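Local structure of serine racemase (Enterococcus faecalis, 4ECL) at residues A[16-21]-A[238-243]. The protein is the cytoplasmic domain of VanTG, a serine racemase built like the alanine racemases, with a TIM-barrel domain joined to a C-terminal domain rich in beta strands. Sequence-based numbering, arbitrary orientation.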
loop_
_atom_site.group_PDB
_atom_site.type_symbol
_atom_site.label_atom_id
_atom_site.label_comp_id
_atom_site.label_asym_id
_atom_site.label_seq_id
_atom_site.Cartn_x
_atom_site.Cartn_y
_atom_site.Cartn_z
ATOM N N LEU A 16 0.788 23.562 -1.133
ATOM C CA LEU A 16 1.463 23.039 -2.320
ATOM C C LEU A 16 1.940 24.172 -3.226
ATOM O O LEU A 16 3.056 24.135 -3.744
ATOM C CB LEU A 16 0.532 22.115 -3.106
ATOM C CG LEU A 16 1.041 21.526 -4.430
ATOM C CD1 LEU A 16 2.208 20.576 -4.220
ATOM C CD2 LEU A 16 -0.093 20.809 -5.149
ATOM N N GLU A 17 1.070 25.160 -3.418
ATOM C CA GLU A 17 1.370 26.342 -4.214
ATOM C C GLU A 17 2.500 27.139 -3.573
ATOM O O GLU A 17 3.358 27.686 -4.266
ATOM C CB GLU A 17 0.117 27.212 -4.327
ATOM C CG GLU A 17 0.229 28.405 -5.263
ATOM C CD GLU A 17 -1.054 29.215 -5.281
ATOM O OE1 GLU A 17 -1.881 29.015 -4.369
ATOM O OE2 GLU A 17 -1.249 30.032 -6.203
ATOM N N HIS A 18 2.487 27.227 -2.245
ATOM C CA HIS A 18 3.569 27.901 -1.537
ATOM C C HIS A 18 4.879 27.191 -1.820
ATOM O O HIS A 18 5.903 27.830 -2.065
ATOM C CB HIS A 18 3.319 27.942 -0.026
ATOM C CG HIS A 18 4.527 28.331 0.771
ATOM N ND1 HIS A 18 4.809 29.639 1.108
ATOM C CD2 HIS A 18 5.535 27.585 1.288
ATOM C CE1 HIS A 18 5.936 29.682 1.796
ATOM N NE2 HIS A 18 6.395 28.451 1.925
ATOM N N ASN A 19 4.849 25.863 -1.789
ATOM C CA ASN A 19 6.060 25.091 -2.066
ATOM C C ASN A 19 6.603 25.319 -3.469
ATOM O O ASN A 19 7.810 25.513 -3.646
ATOM C CB ASN A 19 5.829 23.596 -1.804
ATOM C CG ASN A 19 5.541 23.314 -0.345
ATOM O OD1 ASN A 19 5.851 24.137 0.525
ATOM N ND2 ASN A 19 4.943 22.155 -0.062
ATOM N N VAL A 20 5.714 25.300 -4.460
ATOM C CA VAL A 20 6.111 25.532 -5.847
ATOM C C VAL A 20 6.824 26.873 -6.004
ATOM O O VAL A 20 7.879 26.962 -6.643
ATOM C CB VAL A 20 4.909 25.453 -6.799
ATOM C CG1 VAL A 20 5.228 26.111 -8.126
ATOM C CG2 VAL A 20 4.495 23.993 -7.015
ATOM N N ASN A 21 6.259 27.912 -5.404
ATOM C CA ASN A 21 6.888 29.226 -5.425
ATOM C C ASN A 21 8.220 29.268 -4.686
ATOM O O ASN A 21 9.182 29.869 -5.172
ATOM C CB ASN A 21 5.953 30.303 -4.861
ATOM C CG ASN A 21 4.799 30.626 -5.796
ATOM O OD1 ASN A 21 4.973 30.730 -7.012
ATOM N ND2 ASN A 21 3.609 30.785 -5.231
ATOM N N GLU A 238 18.037 26.351 3.472
ATOM C CA GLU A 238 16.924 26.011 4.337
ATOM C C GLU A 238 15.698 26.740 3.829
ATOM O O GLU A 238 15.514 27.924 4.090
ATOM C CB GLU A 238 17.225 26.364 5.793
ATOM C CG GLU A 238 18.245 25.438 6.437
ATOM C CD GLU A 238 18.351 25.637 7.938
ATOM O OE1 GLU A 238 18.064 26.758 8.414
ATOM O OE2 GLU A 238 18.716 24.670 8.641
ATOM N N LEU A 239 14.880 26.030 3.068
ATOM C CA LEU A 239 13.687 26.611 2.482
ATOM C C LEU A 239 12.494 26.485 3.420
ATOM O O LEU A 239 12.447 25.602 4.286
ATOM C CB LEU A 239 13.367 25.936 1.145
ATOM C CG LEU A 239 14.439 26.087 0.060
ATOM C CD1 LEU A 239 13.962 25.459 -1.242
ATOM C CD2 LEU A 239 14.775 27.555 -0.131
ATOM N N ASP A 240 11.529 27.375 3.229
ATOM C CA ASP A 240 10.303 27.367 4.004
ATOM C C ASP A 240 9.286 26.510 3.273
ATOM O O ASP A 240 8.503 27.013 2.473
ATOM C CB ASP A 240 9.780 28.799 4.171
ATOM C CG ASP A 240 8.523 28.866 5.020
ATOM O OD1 ASP A 240 8.315 27.952 5.847
ATOM O OD2 ASP A 240 7.746 29.833 4.860
ATOM N N LEU A 241 9.318 25.206 3.533
ATOM C CA LEU A 241 8.408 24.267 2.878
ATOM C C LEU A 241 7.296 23.845 3.842
ATOM O O LEU A 241 7.535 23.634 5.036
ATOM C CB LEU A 241 9.183 23.051 2.372
ATOM C CG LEU A 241 10.271 23.410 1.363
ATOM C CD1 LEU A 241 11.179 22.225 1.110
ATOM C CD2 LEU A 241 9.635 23.911 0.068
ATOM N N ARG A 242 6.074 23.743 3.335
ATOM C CA ARG A 242 4.942 23.473 4.214
ATOM C C ARG A 242 4.243 22.160 3.832
ATOM O O ARG A 242 4.040 21.899 2.650
ATOM C CB ARG A 242 3.975 24.653 4.202
ATOM C CG ARG A 242 4.634 25.956 4.678
ATOM C CD ARG A 242 3.685 27.136 4.690
ATOM N NE ARG A 242 4.388 28.363 5.057
ATOM C CZ ARG A 242 3.991 29.585 4.718
ATOM N NH1 ARG A 242 2.894 29.758 3.991
ATOM N NH2 ARG A 242 4.704 30.637 5.097
ATOM N N PRO A 243 3.870 21.340 4.836
ATOM C CA PRO A 243 3.288 20.012 4.573
ATOM C C PRO A 243 1.960 20.105 3.827
ATOM O O PRO A 243 1.091 20.911 4.183
ATOM C CB PRO A 243 3.061 19.436 5.978
ATOM C CG PRO A 243 2.996 20.629 6.887
ATOM C CD PRO A 243 3.940 21.636 6.278
#
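His-18 and Asn-19, on successive positions of helix 13-25, meet the extended loop 238-243, whose backbone comes nearest where the CA atoms of Asn-19 and Leu-241 lie 5.5 Å apart. In this alanine racemase-like fold the loop leads from strand 217-220 of the parallel barrel sheet to strand 245-257 of the mixed sheet, so the contact lies at the surface along the link between the two domains. Asn-19 bonds to the backbone of Arg-242 through both ends of its amide. OD1 takes the N-H of Arg-242 on a lone pair, in the carbonyl plane, at 2.8 Å and almost straight (174°), while ND2 gives a hydrogen to Arg-242 O at 2.9 Å. The two bonds, with a third from ND2 to Leu-224 O, set the orientation of the buried amide. OD1 also rests against CA and CD2 of Leu-241, a side chain that also touches Leu-23 farther along the helix.

His-18 reaches toward the loop, with CG anti to the backbone N (chi1 167°). NE2 donates to Asp-240 O at 2.6 Å, close to the ring plane, a short bond though bent at the hydrogen; the same oxygen also has a weak hydrogen bond with Thr-22 OG1. One face of the imidazole carries the guanidinium of Arg-242, stacked nearly parallel with the planes 10° apart and centres 3.7 Å apart. The arginine chain, extended from CG to NE, crosses the imidazole at about a right angle, and its CD makes a CH-pi contact with the ring. Asp-240 stands at the imidazole rim with its carboxylate turned steeply to the ring. A salt bridge joins Arg-242 NH2 to Asp-240 OD2 at 3.2 Å, its hydrogen bond weak, and probably helps hold the guanidinium flat on the ring.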